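Local coordinates for putative acyl-[acyl-carrier-protein] desaturase DesA2 (Mycobacterium tuberculosis, PDB 1ZA0) that may introduce double bonds into acyl chains carried on acyl carrier protein during mycobacterial fatty acid synthesis, using a di-iron centre inside a four-helix bundle, at residues E44-L49 with V120-D125; N198-C203 with T259-A264. All blocks are in the same frame, centred on the assembly; numbering follows the deposited sequence.

How the contacts relate
The two contacts illustrate how one helical fold fastens its non-helical parts with quite different chemistry. Contact 1 (44-49 with 120-125) is partly buried near one extremity of the molecule, where the loop between helices 9-27 and 63-77 meets the end of helix 95-121; a single arginine gives it its polar and cation-pi character. Contact 2 (198-203 with 259-264) is buried and apolar in the main, a tryptophan at the C-terminal end of helix 247-260 lying against helix 176-206. Their centres are about 46 Å apart, on opposite sides of the chain's centre, and they share no helix. Contact 1 lies away from the metal site, whereas contact 2 uses helix 176-206, which also supplies the metal ligands E189 and H192.

Contact 1: residues E44-L49 with V120-D125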
ATOM      1  N   GLU A  44     -22.927  16.324  -1.106  1.00 34.16           N
ATOM      2  CA  GLU A  44     -23.719  17.376  -1.727  1.00 35.50           C
ATOM      3  C   GLU A  44     -23.254  17.765  -3.129  1.00 33.17           C
ATOM      4  O   GLU A  44     -22.069  17.631  -3.498  1.00 32.68           O
ATOM      5  CB  GLU A  44     -23.819  18.583  -0.798  1.00 36.70           C
ATOM      6  CG  GLU A  44     -22.516  19.181  -0.366  1.00 43.00           C
ATOM      7  CD  GLU A  44     -22.721  20.339   0.661  1.00 49.93           C
ATOM      8  OE1 GLU A  44     -23.012  21.472   0.197  1.00 48.00           O
ATOM      9  OE2 GLU A  44     -22.613  20.083   1.919  1.00 53.41           O
ATOM     10  N   ASN A  45     -24.223  18.197  -3.901  1.00 31.42           N
ATOM     11  CA  ASN A  45     -24.003  18.640  -5.255  1.00 32.20           C
ATOM     12  C   ASN A  45     -22.947  19.735  -5.282  1.00 31.08           C
ATOM     13  O   ASN A  45     -22.931  20.595  -4.432  1.00 31.72           O
ATOM     14  CB  ASN A  45     -25.302  19.143  -5.903  1.00 30.77           C
ATOM     15  CG  ASN A  45     -26.223  18.013  -6.302  1.00 34.13           C
ATOM     16  OD1 ASN A  45     -26.081  16.849  -5.821  1.00 30.81           O
ATOM     17  ND2 ASN A  45     -27.209  18.329  -7.142  1.00 36.17           N
ATOM     18  N   PHE A  46     -22.085  19.672  -6.279  1.00 30.87           N
ATOM     19  CA  PHE A  46     -21.205  20.765  -6.618  1.00 31.46           C
ATOM     20  C   PHE A  46     -22.022  21.826  -7.419  1.00 32.39           C
ATOM     21  O   PHE A  46     -23.235  21.620  -7.683  1.00 32.80           O
ATOM     22  CB  PHE A  46     -19.935  20.256  -7.297  1.00 31.09           C
ATOM     23  CG  PHE A  46     -19.038  19.491  -6.362  1.00 31.57           C
ATOM     24  CD1 PHE A  46     -17.988  20.108  -5.744  1.00 33.39           C
ATOM     25  CD2 PHE A  46     -19.308  18.128  -6.034  1.00 31.77           C
ATOM     26  CE1 PHE A  46     -17.164  19.388  -4.850  1.00 33.43           C
ATOM     27  CE2 PHE A  46     -18.506  17.429  -5.106  1.00 29.10           C
ATOM     28  CZ  PHE A  46     -17.424  18.037  -4.565  1.00 32.30           C
ATOM     29  N   ALA A  47     -21.407  22.976  -7.656  1.00 34.09           N
ATOM     30  CA  ALA A  47     -22.072  24.138  -8.242  1.00 35.58           C
ATOM     31  C   ALA A  47     -22.641  23.894  -9.621  1.00 36.56           C
ATOM     32  O   ALA A  47     -23.718  24.373  -9.939  1.00 37.16           O
ATOM     33  CB  ALA A  47     -21.087  25.359  -8.273  1.00 36.32           C
ATOM     34  N   PHE A  48     -21.949  23.134 -10.453  1.00 36.91           N
ATOM     35  CA  PHE A  48     -22.521  22.708 -11.734  1.00 37.03           C
ATOM     36  C   PHE A  48     -23.946  22.130 -11.658  1.00 37.18           C
ATOM     37  O   PHE A  48     -24.779  22.430 -12.517  1.00 35.46           O
ATOM     38  CB  PHE A  48     -21.598  21.713 -12.454  1.00 37.33           C
ATOM     39  CG  PHE A  48     -21.859  21.598 -13.949  1.00 38.61           C
ATOM     40  CD1 PHE A  48     -21.560  22.642 -14.795  1.00 36.24           C
ATOM     41  CD2 PHE A  48     -22.366  20.438 -14.488  1.00 36.28           C
ATOM     42  CE1 PHE A  48     -21.788  22.523 -16.162  1.00 40.39           C
ATOM     43  CE2 PHE A  48     -22.594  20.305 -15.876  1.00 42.09           C
ATOM     44  CZ  PHE A  48     -22.315  21.323 -16.702  1.00 39.15           C
ATOM     45  N   LEU A  49     -24.238  21.346 -10.626  1.00 35.97           N
ATOM     46  CA  LEU A  49     -25.541  20.739 -10.449  1.00 36.32           C
ATOM     47  C   LEU A  49     -26.432  21.462  -9.431  1.00 37.44           C
ATOM     48  O   LEU A  49     -27.312  20.860  -8.817  1.00 36.69           O
ATOM     49  CB  LEU A  49     -25.380  19.263 -10.091  1.00 36.54           C
ATOM     50  CG  LEU A  49     -24.770  18.396 -11.204  1.00 36.30           C
ATOM     51  CD1 LEU A  49     -24.791  16.910 -10.802  1.00 35.11           C
ATOM     52  CD2 LEU A  49     -25.510  18.538 -12.534  1.00 36.28           C
ATOM     53  N   VAL A 120     -17.166  12.671  -1.216  1.00 29.09           N
ATOM     54  CA  VAL A 120     -18.444  12.809  -0.554  1.00 29.46           C
ATOM     55  C   VAL A 120     -18.318  13.709   0.667  1.00 30.75           C
ATOM     56  O   VAL A 120     -19.264  14.441   0.993  1.00 29.82           O
ATOM     57  CB  VAL A 120     -18.992  11.428  -0.163  1.00 28.16           C
ATOM     58  CG1 VAL A 120     -19.962  11.482   0.904  1.00 30.51           C
ATOM     59  CG2 VAL A 120     -19.471  10.683  -1.374  1.00 29.04           C
ATOM     60  N   THR A 121     -17.207  13.576   1.401  1.00 30.77           N
ATOM     61  CA  THR A 121     -17.029  14.304   2.632  1.00 30.93           C
ATOM     62  C   THR A 121     -16.454  15.675   2.428  1.00 32.14           C
ATOM     63  O   THR A 121     -16.410  16.398   3.406  1.00 31.83           O
ATOM     64  CB  THR A 121     -16.057  13.584   3.636  1.00 30.66           C
ATOM     65  OG1 THR A 121     -14.795  13.370   3.028  1.00 27.85           O
ATOM     66  CG2 THR A 121     -16.596  12.209   4.022  1.00 30.64           C
ATOM     67  N   ARG A 122     -15.947  15.979   1.225  1.00 32.27           N
ATOM     68  CA  ARG A 122     -15.264  17.234   0.877  1.00 32.47           C
ATOM     69  C   ARG A 122     -14.017  17.538   1.727  1.00 33.11           C
ATOM     70  O   ARG A 122     -13.701  18.710   2.005  1.00 31.87           O
ATOM     71  CB  ARG A 122     -16.245  18.440   1.058  1.00 34.41           C
ATOM     72  CG  ARG A 122     -17.683  18.299   0.446  1.00 36.94           C
ATOM     73  CD  ARG A 122     -17.691  18.660  -0.928  1.00 39.47           C
ATOM     74  NE  ARG A 122     -18.991  18.819  -1.676  1.00 38.73           N
ATOM     75  CZ  ARG A 122     -19.446  19.980  -2.160  1.00 34.03           C
ATOM     76  NH1 ARG A 122     -18.870  21.136  -1.867  1.00 33.38           N
ATOM     77  NH2 ARG A 122     -20.483  19.983  -2.976  1.00 34.75           N
ATOM     78  N   GLU A 123     -13.292  16.508   2.116  1.00 31.71           N
ATOM     79  CA  GLU A 123     -12.199  16.674   3.010  1.00 31.87           C
ATOM     80  C   GLU A 123     -10.980  17.183   2.282  1.00 33.02           C
ATOM     81  O   GLU A 123     -10.064  17.629   2.931  1.00 31.48           O
ATOM     82  CB  GLU A 123     -11.928  15.377   3.785  1.00 30.73           C
ATOM     83  CG  GLU A 123     -12.935  15.126   4.916  1.00 30.43           C
ATOM     84  CD  GLU A 123     -12.765  16.171   6.061  1.00 33.31           C
ATOM     85  OE1 GLU A 123     -11.693  16.853   6.147  1.00 31.38           O
ATOM     86  OE2 GLU A 123     -13.733  16.382   6.794  1.00 36.74           O
ATOM     87  N   VAL A 124     -10.940  17.039   0.956  1.00 32.99           N
ATOM     88  CA  VAL A 124      -9.901  17.664   0.158  1.00 35.35           C
ATOM     89  C   VAL A 124     -10.535  18.293  -1.084  1.00 35.74           C
ATOM     90  O   VAL A 124     -11.633  17.975  -1.441  1.00 35.02           O
ATOM     91  CB  VAL A 124      -8.773  16.660  -0.247  1.00 35.45           C
ATOM     92  CG1 VAL A 124      -8.130  16.048   0.990  1.00 35.70           C
ATOM     93  CG2 VAL A 124      -9.343  15.541  -1.095  1.00 35.66           C
ATOM     94  N   ASP A 125      -9.839  19.241  -1.682  1.00 37.87           N
ATOM     95  CA  ASP A 125     -10.263  19.854  -2.931  1.00 38.65           C
ATOM     96  C   ASP A 125     -10.267  18.802  -4.028  1.00 39.03           C
ATOM     97  O   ASP A 125      -9.194  18.345  -4.442  1.00 37.78           O
ATOM     98  CB  ASP A 125      -9.265  20.957  -3.261  1.00 40.60           C
ATOM     99  CG  ASP A 125      -9.647  21.769  -4.504  1.00 43.09           C
ATOM    100  OD1 ASP A 125     -10.701  21.515  -5.146  1.00 41.79           O
ATOM    101  OD2 ASP A 125      -8.897  22.699  -4.851  1.00 47.94           O
TER
HETATM  102  O   HOH W   1     -19.931  16.060  -1.811  1.00 34.15           O
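R122 reaches from the end of helix 95-121 to F46 and E44, in the loop between helices 9-27 and 63-77, and carries nearly the whole contact, away from the metal site. It is the first residue to leave the helix, with positive phi. Its chain bends at chi2 (-85°) and lays the guanidinium flat between the two loop residues. On one face sits the F46 ring, a parallel stack and cation-pi contact with R122 CZ 3.7 Å from the ring centroid and the planes 11° apart. Against the opposite face, nearer the rim, comes E44 CG, 3.4 Å from R122 NH2. The edge is used for polar contacts: R122 NH2 donates to E44 O at 2.9 Å, nearly straight at the hydrogen (168°), although it approaches from above the carbonyl plane. R122 NE donates to a water, 2.9 Å away, which also accepts from E44 N and so bridges the two residues. Other parts of the loop share the load, as R52 O and Q58 OE1 accept from R122 NH2 and NH1. With both faces covered and its nitrogens bonded, the cation is fixed in rotation; the E44 carboxylate, whose OE1 lies 4.3 Å from R122 NH2 and out of the guanidinium plane, probably contributes through charge alone, its own salt bridge being with R52.

Contact 2: residues N198-C203 with T259-A264; sequences NLVTHC and TAWGLA
W261 meets helix 176-206 through V200 and T201, and the two neighbours use different parts of the indole. The apolar part belongs to V200. Its CG1 stands 3.2 Å above the plane of the indole, displaced toward the rim, and lies 3.4 Å from W261 CZ2, a CH-pi type of approach onto the ring face. CB follows behind, 3.6 Å from W261 CZ2. Having CG1 anti to the backbone N (chi1 170°) places that methyl over the CE2-CZ2 bond, while CG2 keeps a looser distance of 4.0 Å from W261 CZ2.

The polar part is at the ring edge. T201 OG1 lies near the indole plane, 3.3 Å from W261 CD1 and 3.5 Å from W261 NE1. Both polar groups have a partner in the preceding turn of the helix: W261 NE1 and T201 OG1 are each hydrogen-bonded to A197 O, so one carbonyl serves the indole and the hydroxyl together.

The backbone contributes a helix end. Helix 247-260 closes with a Schellman motif in which G262 takes positive phi (85°) and G262 N bonds back to T259 O at 2.8 Å. W261 sits immediately before this glycine and turns its side chain toward helix 176-206. Around it, A156 of helix 148-172 and I215 of helix 208-221 also touch the indole, and R257 makes a cation-pi contact with it. The contact lies near the metal site but not in it, the side chain of W261 being about 10 Å from that of the ligand E159.

W261 therefore joins helix 247-260 to helix 176-206 with its ring face packed on V200 and its buried N-H satisfied by A197 O.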
ATOM      1  N   ASN A 198       5.781 -14.916   0.867  1.00 26.51           N
ATOM      2  CA  ASN A 198       5.875 -16.372   0.864  1.00 27.28           C
ATOM      3  C   ASN A 198       6.523 -16.846  -0.484  1.00 29.00           C
ATOM      4  O   ASN A 198       7.280 -17.821  -0.505  1.00 29.98           O
ATOM      5  CB  ASN A 198       4.479 -17.011   1.100  1.00 24.90           C
ATOM      6  CG  ASN A 198       4.019 -16.896   2.540  1.00 26.92           C
ATOM      7  OD1 ASN A 198       4.867 -16.608   3.425  1.00 26.56           O
ATOM      8  ND2 ASN A 198       2.674 -17.157   2.815  1.00 24.00           N
ATOM      9  N   LEU A 199       6.254 -16.127  -1.579  1.00 29.63           N
ATOM     10  CA  LEU A 199       6.797 -16.482  -2.889  1.00 29.73           C
ATOM     11  C   LEU A 199       8.277 -16.245  -2.845  1.00 29.69           C
ATOM     12  O   LEU A 199       9.057 -17.043  -3.375  1.00 28.92           O
ATOM     13  CB  LEU A 199       6.152 -15.705  -4.023  1.00 31.66           C
ATOM     14  CG  LEU A 199       4.679 -15.874  -4.260  1.00 32.91           C
ATOM     15  CD1 LEU A 199       4.136 -15.095  -5.483  1.00 35.84           C
ATOM     16  CD2 LEU A 199       4.405 -17.286  -4.436  1.00 39.83           C
ATOM     17  N   VAL A 200       8.686 -15.178  -2.179  1.00 28.45           N
ATOM     18  CA  VAL A 200      10.071 -14.842  -2.023  1.00 29.39           C
ATOM     19  C   VAL A 200      10.823 -15.887  -1.170  1.00 31.18           C
ATOM     20  O   VAL A 200      12.006 -16.222  -1.444  1.00 30.35           O
ATOM     21  CB  VAL A 200      10.283 -13.461  -1.433  1.00 29.41           C
ATOM     22  CG1 VAL A 200      11.727 -13.215  -1.059  1.00 28.53           C
ATOM     23  CG2 VAL A 200       9.819 -12.351  -2.404  1.00 33.53           C
ATOM     24  N   THR A 201      10.156 -16.387  -0.151  1.00 31.87           N
ATOM     25  CA  THR A 201      10.719 -17.496   0.631  1.00 31.88           C
ATOM     26  C   THR A 201      11.013 -18.692  -0.300  1.00 33.63           C
ATOM     27  O   THR A 201      12.076 -19.246  -0.172  1.00 35.12           O
ATOM     28  CB  THR A 201       9.753 -17.871   1.780  1.00 30.22           C
ATOM     29  OG1 THR A 201       9.727 -16.772   2.710  1.00 28.52           O
ATOM     30  CG2 THR A 201      10.274 -19.085   2.586  1.00 28.61           C
ATOM     31  N   HIS A 202      10.075 -19.106  -1.165  1.00 34.82           N
ATOM     32  CA  HIS A 202      10.339 -20.195  -2.096  1.00 36.88           C
ATOM     33  C   HIS A 202      11.471 -19.857  -3.073  1.00 36.42           C
ATOM     34  O   HIS A 202      12.271 -20.732  -3.377  1.00 35.38           O
ATOM     35  CB  HIS A 202       9.074 -20.693  -2.781  1.00 37.87           C
ATOM     36  CG  HIS A 202       9.263 -21.981  -3.549  1.00 43.43           C
ATOM     37  ND1 HIS A 202       9.544 -23.189  -2.941  1.00 46.98           N
ATOM     38  CD2 HIS A 202       9.245 -22.240  -4.887  1.00 46.07           C
ATOM     39  CE1 HIS A 202       9.681 -24.136  -3.861  1.00 46.84           C
ATOM     40  NE2 HIS A 202       9.517 -23.588  -5.052  1.00 44.12           N
ATOM     41  N   CYS A 203      11.630 -18.578  -3.452  1.00 36.43           N
ATOM     42  CA  CYS A 203      12.744 -18.145  -4.289  1.00 35.46           C
ATOM     43  C   CYS A 203      14.064 -18.274  -3.556  1.00 36.67           C
ATOM     44  O   CYS A 203      15.109 -18.664  -4.161  1.00 34.45           O
ATOM     45  CB  CYS A 203      12.613 -16.705  -4.795  1.00 35.36           C
ATOM     46  SG  CYS A 203      11.263 -16.398  -5.886  1.00 35.05           S
ATOM     47  N   THR A 259      14.945  -9.763   8.421  1.00 33.60           N
ATOM     48  CA  THR A 259      14.948 -10.590   9.605  1.00 34.02           C
ATOM     49  C   THR A 259      13.898 -11.685   9.514  1.00 34.14           C
ATOM     50  O   THR A 259      14.197 -12.855   9.797  1.00 34.03           O
ATOM     51  CB  THR A 259      14.758  -9.680  10.894  1.00 34.48           C
ATOM     52  OG1 THR A 259      15.851  -8.736  10.998  1.00 32.52           O
ATOM     53  CG2 THR A 259      14.764 -10.468  12.202  1.00 35.25           C
ATOM     54  N   ALA A 260      12.683 -11.323   9.080  1.00 33.64           N
ATOM     55  CA  ALA A 260      11.578 -12.247   8.969  1.00 33.10           C
ATOM     56  C   ALA A 260      11.842 -13.343   7.905  1.00 33.03           C
ATOM     57  O   ALA A 260      11.236 -14.395   7.981  1.00 31.60           O
ATOM     58  CB  ALA A 260      10.287 -11.493   8.653  1.00 33.57           C
ATOM     59  N   TRP A 261      12.686 -13.067   6.893  1.00 32.66           N
ATOM     60  CA  TRP A 261      13.190 -14.105   5.959  1.00 33.12           C
ATOM     61  C   TRP A 261      14.339 -14.951   6.521  1.00 33.33           C
ATOM     62  O   TRP A 261      14.880 -15.795   5.819  1.00 33.81           O
ATOM     63  CB  TRP A 261      13.639 -13.496   4.584  1.00 32.78           C
ATOM     64  CG  TRP A 261      12.446 -13.203   3.647  1.00 32.78           C
ATOM     65  CD1 TRP A 261      11.391 -14.005   3.380  1.00 29.70           C
ATOM     66  CD2 TRP A 261      12.272 -12.030   2.876  1.00 25.86           C
ATOM     67  NE1 TRP A 261      10.531 -13.400   2.497  1.00 27.10           N
ATOM     68  CE2 TRP A 261      11.070 -12.174   2.159  1.00 30.43           C
ATOM     69  CE3 TRP A 261      13.017 -10.859   2.720  1.00 29.48           C
ATOM     70  CZ2 TRP A 261      10.576 -11.180   1.359  1.00 26.93           C
ATOM     71  CZ3 TRP A 261      12.579  -9.912   1.897  1.00 29.00           C
ATOM     72  CH2 TRP A 261      11.346 -10.058   1.210  1.00 30.16           C
ATOM     73  N   GLY A 262      14.790 -14.657   7.732  1.00 33.65           N
ATOM     74  CA  GLY A 262      15.806 -15.460   8.371  1.00 33.96           C
ATOM     75  C   GLY A 262      17.177 -15.006   7.926  1.00 34.44           C
ATOM     76  O   GLY A 262      18.183 -15.703   8.111  1.00 34.26           O
ATOM     77  N   LEU A 263      17.236 -13.815   7.345  1.00 33.06           N
ATOM     78  CA  LEU A 263      18.478 -13.365   6.714  1.00 33.39           C
ATOM     79  C   LEU A 263      19.250 -12.322   7.505  1.00 34.72           C
ATOM     80  O   LEU A 263      20.085 -11.639   6.920  1.00 34.19           O
ATOM     81  CB  LEU A 263      18.197 -12.839   5.302  1.00 31.67           C
ATOM     82  CG  LEU A 263      17.629 -13.866   4.331  1.00 32.38           C
ATOM     83  CD1 LEU A 263      17.171 -13.207   3.044  1.00 30.96           C
ATOM     84  CD2 LEU A 263      18.612 -15.032   4.066  1.00 33.85           C
ATOM     85  N   ALA A 264      18.921 -12.146   8.787  1.00 37.81           N
ATOM     86  CA  ALA A 264      19.453 -11.018   9.568  1.00 39.89           C
ATOM     87  C   ALA A 264      20.981 -11.012   9.659  1.00 40.99           C
ATOM     88  O   ALA A 264      21.573  -9.945   9.675  1.00 42.01           O
ATOM     89  CB  ALA A 264      18.832 -10.943  10.998  1.00 39.86           C
TER